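Local structure of putative invasin (Yersinia pseudotuberculosis IP 31758, 5N40) at residues A104-T109 with V136-V141; I123-I128 with T198-A203; M143-V148 with L184-T189; S273-V276 with T280-S283. The protein probably serves as an invasin-type bacterial adhesin in cell adhesion, joining immunoglobulin-like domains to a C-terminal domain of C-type lectin-like fold. The protein carries 1 engineered substitution. All coordinates share one frame; numbering follows the deposited sequence. Where two conformers were deposited one is given.

Interaction 1 of 4, residues A104-T109 with V136-V141; sequences APVDLT and VVAPNV
Val106 reaches Ala138 and Val141 through CG1, the branch that its first torsion of -69° sets anti to the carbonyl carbon and beside the backbone N. From the other segment Val141, with chi1 at 172°, holds CG1 anti to its own N and leaves CG2 as the branch nearer Val106 CG1. Ala138 has only CB, which points toward the strand.

The evidence for packing is a small triangle of methyls. Val106 CG1 lies 3.8 Å from Ala138 CB, a normal van der Waals separation, and a looser 4.4 Å from Val141 CG2. The third side, Ala138 CB to Val141 CG2, measures 3.7 Å and lies within segment 136-141, so these two methyls form one patch against which a single valine branch rests. The backbones stay well apart, with 7.5 Å between the CA atoms of Val106 and Ala138, and the union is made wholly by side chains. All three residues are buried, although only 115 Å² of surface is shared by the two segments.

Segment 136-141 has no regular structure here, and its course is fixed partly by Thr178, whose OG1 hydrogen-bonds both Ala138 O and Val141 N. At the strand, Val106 N is bonded to Asp208 OD2. The contact lies toward one end of the sandwich: strand 106-112 borders strand 123-131 in its sheet, Tyr131 of that neighbour touches Ala138, and Ala204 of strand 197-204, in the other sheet, packs on both Val106 and Val141.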
loop_
_atom_site.group_PDB
_atom_site.type_symbol
_atom_site.label_atom_id
_atom_site.label_comp_id
_atom_site.label_asym_id
_atom_site.label_seq_id
_atom_site.Cartn_x
_atom_site.Cartn_y
_atom_site.Cartn_z
ATOM N N ALA A 104 -3.329 -22.660 -1.327
ATOM C CA ALA A 104 -4.019 -23.035 -0.108
ATOM C C ALA A 104 -5.067 -21.981 0.226
ATOM O O ALA A 104 -4.740 -20.784 0.277
ATOM C CB ALA A 104 -3.030 -23.167 1.047
ATOM N N PRO A 105 -6.321 -22.366 0.437
ATOM C CA PRO A 105 -7.296 -21.393 0.937
ATOM C C PRO A 105 -6.814 -20.805 2.254
ATOM O O PRO A 105 -6.408 -21.535 3.166
ATOM C CB PRO A 105 -8.571 -22.219 1.111
ATOM C CG PRO A 105 -8.429 -23.330 0.099
ATOM C CD PRO A 105 -6.960 -23.654 0.080
ATOM N N VAL A 106 -6.857 -19.474 2.351
ATOM C CA VAL A 106 -6.396 -18.775 3.545
ATOM C C VAL A 106 -7.370 -17.665 3.926
ATOM O O VAL A 106 -8.166 -17.187 3.114
ATOM C CB VAL A 106 -4.988 -18.174 3.367
ATOM C CG1 VAL A 106 -3.946 -19.271 3.283
ATOM C CG2 VAL A 106 -4.938 -17.268 2.136
ATOM N N ASP A 107 -7.295 -17.269 5.195
ATOM C CA ASP A 107 -7.891 -16.032 5.684
ATOM C C ASP A 107 -6.768 -15.031 5.905
ATOM O O ASP A 107 -5.737 -15.370 6.502
ATOM C CB ASP A 107 -8.649 -16.227 7.002
ATOM C CG ASP A 107 -9.783 -17.226 6.902
ATOM O OD1 ASP A 107 -10.559 -17.171 5.923
ATOM O OD2 ASP A 107 -9.894 -18.052 7.831
ATOM N N LEU A 108 -6.964 -13.815 5.425
ATOM C CA LEU A 108 -5.973 -12.761 5.566
ATOM C C LEU A 108 -6.400 -11.758 6.627
ATOM O O LEU A 108 -7.558 -11.332 6.670
ATOM C CB LEU A 108 -5.759 -12.024 4.246
ATOM C CG LEU A 108 -5.291 -12.842 3.044
ATOM C CD1 LEU A 108 -4.971 -11.917 1.877
ATOM C CD2 LEU A 108 -4.099 -13.685 3.382
ATOM N N THR A 109 -5.448 -11.380 7.470
ATOM C CA THR A 109 -5.575 -10.225 8.346
ATOM C C THR A 109 -4.571 -9.177 7.893
ATOM O O THR A 109 -3.433 -9.512 7.555
ATOM C CB THR A 109 -5.314 -10.608 9.805
ATOM O OG1 THR A 109 -6.189 -11.677 10.187
ATOM C CG2 THR A 109 -5.553 -9.420 10.720
ATOM N N VAL A 136 -3.656 -21.714 12.079
ATOM C CA VAL A 136 -2.355 -22.194 11.627
ATOM C C VAL A 136 -1.826 -21.239 10.564
ATOM O O VAL A 136 -2.493 -20.989 9.554
ATOM C CB VAL A 136 -2.448 -23.626 11.078
ATOM C CG1 VAL A 136 -1.077 -24.125 10.651
ATOM C CG2 VAL A 136 -3.042 -24.548 12.128
ATOM N N VAL A 137 -0.623 -20.707 10.793
ATOM C CA VAL A 137 -0.044 -19.745 9.864
ATOM C C VAL A 137 0.319 -20.446 8.561
ATOM O O VAL A 137 0.685 -21.631 8.536
ATOM C CB VAL A 137 1.184 -19.045 10.475
ATOM C CG1 VAL A 137 0.801 -18.334 11.770
ATOM C CG2 VAL A 137 2.322 -20.030 10.702
ATOM N N ALA A 138 0.223 -19.697 7.466
ATOM C CA ALA A 138 0.451 -20.231 6.127
ATOM C C ALA A 138 1.696 -19.584 5.524
ATOM O O ALA A 138 1.640 -18.428 5.075
ATOM C CB ALA A 138 -0.774 -19.989 5.245
ATOM N N PRO A 139 2.840 -20.258 5.521
ATOM C CA PRO A 139 4.046 -19.671 4.939
ATOM C C PRO A 139 4.083 -19.832 3.427
ATOM O O PRO A 139 3.443 -20.707 2.844
ATOM C CB PRO A 139 5.181 -20.459 5.601
ATOM C CG PRO A 139 4.585 -21.790 5.893
ATOM C CD PRO A 139 3.111 -21.561 6.156
ATOM N N ASN A 140 4.846 -18.936 2.798
ATOM C CA ASN A 140 5.157 -19.006 1.370
ATOM C C ASN A 140 3.928 -18.782 0.493
ATOM O O ASN A 140 3.870 -19.253 -0.647
ATOM C CB ASN A 140 5.839 -20.334 1.028
ATOM C CG ASN A 140 7.176 -20.492 1.736
ATOM O OD1 ASN A 140 8.011 -19.581 1.727
ATOM N ND2 ASN A 140 7.378 -21.633 2.377
ATOM N N VAL A 141 2.965 -18.017 0.993
ATOM C CA VAL A 141 1.774 -17.653 0.233
ATOM C C VAL A 141 2.081 -16.410 -0.598
ATOM O O VAL A 141 2.428 -15.354 -0.052
ATOM C CB VAL A 141 0.580 -17.405 1.164
ATOM C CG1 VAL A 141 -0.607 -16.836 0.381
ATOM C CG2 VAL A 141 0.175 -18.701 1.890
#

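Interaction 2 of 4, residues I123-I128 with T198-A203; sequences ISLTVI and TTLRAA. Engineered in segment 198-203: Ala203 (natural residue Lys).
Leu125 and Val127 meet Leu200 and Ala202 in the buried interior of an immunoglobulin-like beta-sandwich, each pair linking one sheet to the other. Leu125 CD1 lies 4.1 Å from Leu200 CD1, and Val127 CG2 lies 3.9 Å from Ala202 CB. The leucines reach inward by different routes: Leu125 has CG anti to its backbone N (chi1 -174°), whereas Leu200 carries CG beside the N (chi1 -71°). Their side chains cross obliquely and share a single methyl-to-methyl touch.

Strand 123-131 belongs to the antiparallel sheet with strands 106-112 and 183-189, and strand 197-204 to the facing sheet with strands 142-151 and 209-217. As the side chains of an extended strand alternate, Leu125, Val127, Leu200 and Ala202 point into the sandwich. The next residue, Ala203, is engineered.

The CA atoms of Leu125 and Leu200 are 10.0 Å apart, while those of Val127 and Ala202 are 7.4 Å apart; the shorter distance is consistent with the small alanine side chain. Phe145 of strand 142-151 packs against Leu125, and on the outer surface Arg201 NH2 forms a salt bridge with Glu146 OE1.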
loop_
_atom_site.group_PDB
_atom_site.type_symbol
_atom_site.label_atom_id
_atom_site.label_comp_id
_atom_site.label_asym_id
_atom_site.label_seq_id
_atom_site.Cartn_x
_atom_site.Cartn_y
_atom_site.Cartn_z
ATOM N N ILE A 123 4.016 3.985 6.195
ATOM C CA ILE A 123 3.147 3.128 6.992
ATOM C C ILE A 123 3.635 1.690 6.858
ATOM O O ILE A 123 3.922 1.217 5.748
ATOM C CB ILE A 123 1.681 3.263 6.546
ATOM C CG1 ILE A 123 1.125 4.618 6.971
ATOM C CG2 ILE A 123 0.811 2.147 7.150
ATOM C CD1 ILE A 123 -0.234 4.952 6.366
ATOM N N SER A 124 3.731 0.997 7.987
ATOM C CA SER A 124 4.105 -0.410 8.004
ATOM C C SER A 124 2.836 -1.248 7.901
ATOM O O SER A 124 1.972 -1.181 8.779
ATOM C CB SER A 124 4.876 -0.752 9.276
ATOM O OG SER A 124 5.352 -2.089 9.236
ATOM N N LEU A 125 2.723 -2.020 6.827
ATOM C CA LEU A 125 1.539 -2.815 6.536
ATOM C C LEU A 125 1.926 -4.281 6.610
ATOM O O LEU A 125 2.856 -4.713 5.918
ATOM C CB LEU A 125 0.977 -2.465 5.153
ATOM C CG LEU A 125 -0.356 -3.074 4.700
ATOM C CD1 LEU A 125 -0.942 -2.223 3.589
ATOM C CD2 LEU A 125 -0.210 -4.514 4.234
ATOM N N THR A 126 1.227 -5.040 7.456
ATOM C CA THR A 126 1.481 -6.465 7.635
ATOM C C THR A 126 0.264 -7.282 7.217
ATOM O O THR A 126 -0.849 -7.040 7.695
ATOM C CB THR A 126 1.838 -6.779 9.091
ATOM O OG1 THR A 126 3.022 -6.063 9.464
ATOM C CG2 THR A 126 2.063 -8.270 9.286
ATOM N N VAL A 127 0.490 -8.252 6.336
ATOM C CA VAL A 127 -0.502 -9.266 5.979
ATOM C C VAL A 127 -0.174 -10.531 6.751
ATOM O O VAL A 127 0.969 -11.002 6.716
ATOM C CB VAL A 127 -0.501 -9.548 4.463
ATOM C CG1 VAL A 127 -1.620 -10.536 4.105
ATOM C CG2 VAL A 127 -0.622 -8.265 3.657
ATOM N N ILE A 128 -1.171 -11.094 7.431
ATOM C CA ILE A 128 -1.030 -12.368 8.126
ATOM C C ILE A 128 -1.973 -13.353 7.454
ATOM O O ILE A 128 -3.179 -13.089 7.354
ATOM C CB ILE A 128 -1.355 -12.262 9.623
ATOM C CG1 ILE A 128 -0.533 -11.153 10.279
ATOM C CG2 ILE A 128 -1.124 -13.622 10.305
ATOM C CD1 ILE A 128 -0.934 -10.865 11.706
ATOM N N THR A 198 -6.432 5.875 0.711
ATOM C CA THR A 198 -6.353 4.846 -0.314
ATOM C C THR A 198 -6.685 3.497 0.307
ATOM O O THR A 198 -6.120 3.126 1.340
ATOM C CB THR A 198 -4.963 4.810 -0.948
ATOM O OG1 THR A 198 -4.659 6.099 -1.501
ATOM C CG2 THR A 198 -4.893 3.746 -2.055
ATOM N N THR A 199 -7.594 2.765 -0.325
ATOM C CA THR A 199 -7.904 1.407 0.098
ATOM C C THR A 199 -7.013 0.460 -0.690
ATOM O O THR A 199 -7.115 0.377 -1.919
ATOM C CB THR A 199 -9.377 1.082 -0.129
ATOM O OG1 THR A 199 -10.192 2.008 0.596
ATOM C CG2 THR A 199 -9.680 -0.339 0.333
ATOM N N LEU A 200 -6.128 -0.233 0.012
ATOM C CA LEU A 200 -5.273 -1.254 -0.576
ATOM C C LEU A 200 -5.858 -2.631 -0.300
ATOM O O LEU A 200 -6.199 -2.944 0.844
ATOM C CB LEU A 200 -3.859 -1.181 -0.009
ATOM C CG LEU A 200 -3.030 0.025 -0.460
ATOM C CD1 LEU A 200 -1.710 0.070 0.276
ATOM C CD2 LEU A 200 -2.791 -0.026 -1.970
ATOM N N ARG A 201 -5.955 -3.455 -1.336
ATOM C CA ARG A 201 -6.431 -4.829 -1.184
ATOM C C ARG A 201 -5.261 -5.796 -1.322
ATOM O O ARG A 201 -4.561 -5.801 -2.340
ATOM C CB ARG A 201 -7.513 -5.164 -2.205
ATOM C CG ARG A 201 -8.091 -6.556 -2.013
ATOM C CD ARG A 201 -9.411 -6.674 -2.720
ATOM N NE ARG A 201 -9.259 -6.668 -4.167
ATOM C CZ ARG A 201 -10.277 -6.762 -5.014
ATOM N NH1 ARG A 201 -11.512 -6.852 -4.548
ATOM N NH2 ARG A 201 -10.061 -6.757 -6.320
ATOM N N ALA A 202 -5.047 -6.597 -0.287
ATOM C CA ALA A 202 -4.101 -7.699 -0.336
ATOM C C ALA A 202 -4.814 -8.933 -0.870
ATOM O O ALA A 202 -5.880 -9.294 -0.372
ATOM C CB ALA A 202 -3.534 -7.972 1.057
ATOM N N ALA A 203 -4.236 -9.562 -1.893
ATOM C CA ALA A 203 -4.783 -10.774 -2.487
ATOM C C ALA A 203 -3.750 -11.893 -2.449
ATOM O O ALA A 203 -2.640 -11.745 -2.973
ATOM C CB ALA A 203 -5.223 -10.530 -3.931
#

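Interaction 3 of 4, residues M143-V148 with L184-T189; sequences MTFEQV and LTVSVT
Leu184 and Met143 run antiparallel alongside each other, so that the CD2 methyl of Leu184 comes to the root of the methionine side chain and not its sulfur. CD2 of Leu184 is 3.6 Å from Met143 CB, the closest approach between the two segments, and 3.9 Å from Met143 CG. The methionine chain is bent at chi2 and chi3 in the conformer given; since a second conformer was deposited, the position of the sulfur end is doubtful.

Phe145 and Val186 reach toward each other from the two sheets. With chi1 at -64°, Phe145 sets CG anti to its carbonyl carbon and sends the ring across the interior, where CZ stands 4.2 Å from Val186 CG2. The same ring presents CE2 to Leu184 CD2 at 4.3 Å. Both methyls approach it obliquely, and Leu184 CD2 rests against both the methionine root and the ring, which lie at roughly a right angle as seen from it.

These side chains span the two layers of the sandwich. The segment axes approach to 10.2 Å and cross at -40°, and the CA separation widens from 8.3 Å at Met143 and Leu184 to 10.6 Å at Phe145 and Val186, where the Phe145 ring spans the wider separation. Beyond the two strands, Phe174 meets the Phe145 ring edge-to-face, and Ile166 touches both Phe145 and Val186.

Every touching group is apolar, so cohesion here rests on dispersion and on partial burial of hydrocarbon, with Met143 and Phe145 buried and Leu184 and Val186 keeping some solvent access: shape and spacing, more than directional bonding, set how the two strands meet.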
loop_
_atom_site.group_PDB
_atom_site.type_symbol
_atom_site.label_atom_id
_atom_site.label_comp_id
_atom_site.label_asym_id
_atom_site.label_seq_id
_atom_site.Cartn_x
_atom_site.Cartn_y
_atom_site.Cartn_z
ATOM N N MET A 143 1.570 -13.077 -2.611
ATOM C CA MET A 143 0.713 -11.939 -2.301
ATOM C C MET A 143 0.881 -10.848 -3.347
ATOM O O MET A 143 1.984 -10.628 -3.858
ATOM C CB MET A 143 1.051 -11.371 -0.917
ATOM C CG MET A 143 -0.120 -10.695 -0.212
ATOM S SD MET A 143 -1.422 -11.836 0.300
ATOM C CE MET A 143 -0.528 -12.937 1.394
ATOM N N THR A 144 -0.220 -10.159 -3.657
ATOM C CA THR A 144 -0.190 -8.949 -4.473
ATOM C C THR A 144 -1.019 -7.874 -3.779
ATOM O O THR A 144 -1.792 -8.152 -2.857
ATOM C CB THR A 144 -0.731 -9.170 -5.890
ATOM O OG1 THR A 144 -2.120 -9.490 -5.818
ATOM C CG2 THR A 144 0.027 -10.282 -6.609
ATOM N N PHE A 145 -0.856 -6.636 -4.235
ATOM C CA PHE A 145 -1.604 -5.502 -3.712
ATOM C C PHE A 145 -2.264 -4.735 -4.848
ATOM O O PHE A 145 -1.696 -4.585 -5.932
ATOM C CB PHE A 145 -0.706 -4.545 -2.912
ATOM C CG PHE A 145 -0.133 -5.156 -1.675
ATOM C CD1 PHE A 145 -0.871 -5.198 -0.503
ATOM C CD2 PHE A 145 1.132 -5.708 -1.683
ATOM C CE1 PHE A 145 -0.354 -5.765 0.637
ATOM C CE2 PHE A 145 1.657 -6.274 -0.537
ATOM C CZ PHE A 145 0.903 -6.308 0.623
ATOM N N GLU A 146 -3.455 -4.213 -4.564
ATOM C CA GLU A 146 -4.233 -3.467 -5.545
ATOM C C GLU A 146 -4.933 -2.296 -4.874
ATOM O O GLU A 146 -5.596 -2.471 -3.847
ATOM C CB GLU A 146 -5.266 -4.379 -6.219
ATOM C CG GLU A 146 -5.981 -3.734 -7.389
ATOM C CD GLU A 146 -6.905 -4.692 -8.113
ATOM O OE1 GLU A 146 -7.253 -5.743 -7.536
ATOM O OE2 GLU A 146 -7.283 -4.386 -9.259
ATOM N N GLN A 147 -4.783 -1.105 -5.451
ATOM C CA GLN A 147 -5.589 0.036 -5.035
ATOM C C GLN A 147 -7.016 -0.156 -5.530
ATOM O O GLN A 147 -7.234 -0.331 -6.731
ATOM C CB GLN A 147 -4.985 1.332 -5.581
ATOM C CG GLN A 147 -5.820 2.583 -5.318
ATOM C CD GLN A 147 -6.849 2.865 -6.403
ATOM O OE1 GLN A 147 -8.053 2.699 -6.195
ATOM N NE2 GLN A 147 -6.377 3.324 -7.559
ATOM N N VAL A 148 -7.985 -0.144 -4.612
ATOM C CA VAL A 148 -9.384 -0.375 -4.961
ATOM C C VAL A 148 -10.293 0.797 -4.617
ATOM O O VAL A 148 -11.473 0.766 -4.985
ATOM C CB VAL A 148 -9.926 -1.672 -4.313
ATOM C CG1 VAL A 148 -9.177 -2.896 -4.832
ATOM C CG2 VAL A 148 -9.852 -1.598 -2.791
ATOM N N LEU A 184 3.694 -11.067 5.989
ATOM C CA LEU A 184 4.385 -10.259 4.989
ATOM C C LEU A 184 4.245 -8.806 5.412
ATOM O O LEU A 184 3.123 -8.298 5.495
ATOM C CB LEU A 184 3.788 -10.475 3.594
ATOM C CG LEU A 184 4.207 -9.488 2.502
ATOM C CD1 LEU A 184 5.700 -9.561 2.260
ATOM C CD2 LEU A 184 3.435 -9.747 1.213
ATOM N N THR A 185 5.369 -8.140 5.674
ATOM C CA THR A 185 5.359 -6.734 6.071
ATOM C C THR A 185 6.048 -5.899 5.002
ATOM O O THR A 185 7.156 -6.230 4.559
ATOM C CB THR A 185 6.031 -6.525 7.430
ATOM O OG1 THR A 185 5.282 -7.204 8.450
ATOM C CG2 THR A 185 6.093 -5.041 7.789
ATOM N N VAL A 186 5.390 -4.808 4.598
ATOM C CA VAL A 186 5.891 -3.937 3.546
ATOM C C VAL A 186 5.787 -2.488 4.006
ATOM O O VAL A 186 5.030 -2.147 4.920
ATOM C CB VAL A 186 5.129 -4.132 2.217
ATOM C CG1 VAL A 186 5.247 -5.578 1.749
ATOM C CG2 VAL A 186 3.665 -3.735 2.359
ATOM N N SER A 187 6.565 -1.637 3.343
ATOM C CA SER A 187 6.617 -0.211 3.629
ATOM C C SER A 187 5.813 0.542 2.576
ATOM O O SER A 187 6.103 0.440 1.376
ATOM C CB SER A 187 8.064 0.273 3.653
ATOM O OG SER A 187 8.126 1.637 4.009
ATOM N N VAL A 188 4.811 1.296 3.025
ATOM C CA VAL A 188 3.889 2.011 2.146
ATOM C C VAL A 188 4.164 3.506 2.248
ATOM O O VAL A 188 4.213 4.056 3.354
ATOM C CB VAL A 188 2.424 1.719 2.507
ATOM C CG1 VAL A 188 1.492 2.345 1.475
ATOM C CG2 VAL A 188 2.189 0.221 2.612
ATOM N N THR A 189 4.286 4.166 1.094
ATOM C CA THR A 189 4.501 5.608 1.019
ATOM C C THR A 189 3.622 6.197 -0.079
ATOM O O THR A 189 3.147 5.491 -0.970
ATOM C CB THR A 189 5.969 5.965 0.738
ATOM O OG1 THR A 189 6.403 5.297 -0.454
ATOM C CG2 THR A 189 6.869 5.581 1.909
#

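Interaction 4 of 4, residues S273-V276 with T280-S283; sequences SQAV and TVPS
Val281 packs one methyl, CG2, onto the middle of the short helix 272-278, where it meets Ala275 and Val276. The tight side is at Ala275: CG2 of Val281 lies 3.9 Å from Ala275 CB and 4.0 Å from Ala275 C, so it touches the helix backbone as well as the side chain. Both residues are buried. Val281 has CG1 anti to its backbone N, with chi1 at 180°, which leaves CG2 beside the N and directed at the helix.

The loose side is at Val276. Its CG1 reaches the same Val281 methyl at 4.1 Å, the two side chains crossing at a slant, but Val276 as a whole is exposed and forms the solvent margin of the contact. One methyl therefore serves both helix residues, with a buried neighbour and an open one.

Next to the contact, the disulfide Cys279-Cys350 ties the chain just before Thr280 to the C-terminal end, and Thr280 is backbone-bonded to Ser351. Within the C-type lectin-like domain segment 280-283 links helix 272-278 to helix 284-293, and the contact folds it back on the first: Val348 covers Ala275, Ser314 OG hydrogen-bonds Val281 O beside strand 315-318, and Ser283 provides the N-cap of helix 284-293.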
loop_
_atom_site.group_PDB
_atom_site.type_symbol
_atom_site.label_atom_id
_atom_site.label_comp_id
_atom_site.label_asym_id
_atom_site.label_seq_id
_atom_site.Cartn_x
_atom_site.Cartn_y
_atom_site.Cartn_z
ATOM N N SER A 273 -11.333 45.945 7.654
ATOM C CA SER A 273 -12.202 46.106 8.816
ATOM C C SER A 273 -12.661 44.757 9.359
ATOM O O SER A 273 -12.758 44.572 10.578
ATOM C CB SER A 273 -13.400 46.987 8.460
ATOM O OG SER A 273 -14.166 46.414 7.421
ATOM N N GLN A 274 -12.945 43.800 8.472
ATOM C CA GLN A 274 -13.324 42.464 8.921
ATOM C C GLN A 274 -12.190 41.801 9.687
ATOM O O GLN A 274 -12.419 41.133 10.705
ATOM C CB GLN A 274 -13.708 41.595 7.728
ATOM C CG GLN A 274 -15.037 41.908 7.090
ATOM C CD GLN A 274 -15.251 41.070 5.849
ATOM O OE1 GLN A 274 -14.409 41.055 4.948
ATOM N NE2 GLN A 274 -16.363 40.341 5.806
ATOM N N ALA A 275 -10.960 41.951 9.197
ATOM C CA ALA A 275 -9.818 41.313 9.840
ATOM C C ALA A 275 -9.638 41.817 11.266
ATOM O O ALA A 275 -9.543 41.026 12.210
ATOM C CB ALA A 275 -8.554 41.563 9.020
ATOM N N VAL A 276 -9.590 43.139 11.443
ATOM C CA VAL A 276 -9.311 43.691 12.763
ATOM C C VAL A 276 -10.463 43.429 13.719
ATOM O O VAL A 276 -10.260 43.347 14.935
ATOM C CB VAL A 276 -8.993 45.194 12.657
ATOM C CG1 VAL A 276 -7.810 45.411 11.742
ATOM C CG2 VAL A 276 -10.206 45.973 12.159
ATOM N N THR A 280 -6.300 40.141 16.285
ATOM C CA THR A 280 -5.149 41.026 16.152
ATOM C C THR A 280 -4.411 40.683 14.864
ATOM O O THR A 280 -4.008 39.532 14.661
ATOM C CB THR A 280 -4.217 40.881 17.355
ATOM O OG1 THR A 280 -4.928 41.190 18.559
ATOM C CG2 THR A 280 -3.013 41.810 17.226
ATOM N N VAL A 281 -4.225 41.676 14.000
ATOM C CA VAL A 281 -3.526 41.473 12.733
ATOM C C VAL A 281 -2.051 41.789 12.951
ATOM O O VAL A 281 -1.727 42.856 13.500
ATOM C CB VAL A 281 -4.140 42.336 11.620
ATOM C CG1 VAL A 281 -3.407 42.137 10.303
ATOM C CG2 VAL A 281 -5.613 42.011 11.465
ATOM N N PRO A 282 -1.124 40.914 12.566
ATOM C CA PRO A 282 0.293 41.213 12.796
ATOM C C PRO A 282 0.764 42.393 11.957
ATOM O O PRO A 282 0.171 42.758 10.939
ATOM C CB PRO A 282 1.007 39.915 12.396
ATOM C CG PRO A 282 0.062 39.240 11.456
ATOM C CD PRO A 282 -1.311 39.587 11.949
ATOM N N SER A 283 1.847 43.012 12.417
ATOM C CA SER A 283 2.458 44.074 11.642
ATOM C C SER A 283 3.104 43.496 10.386
ATOM O O SER A 283 3.364 42.295 10.285
ATOM C CB SER A 283 3.506 44.817 12.474
ATOM O OG SER A 283 4.621 43.980 12.744
#

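In the fold
Interactions 1, 2 and 3 belong to one immunoglobulin-like sandwich, and interaction 4 to the C-type lectin-like domain, its centre about 47 Å from that of interaction 2 and about 62 Å from that of interaction 1. Interactions 2 and 3, with centres about 5 Å apart, form a continuous core: strands 123-131 and 183-189 are neighbours in one sheet, strands 142-151 and 197-204 in the other. The centre of interaction 1 lies about 15 Å from that of interaction 2, toward one end of the sandwich. Along the chain, segments of interactions 1 and 2 alternate, interaction 3 falls between the two segments of interaction 2, and interaction 4 follows last. The separation suits an elongated, multidomain adhesin.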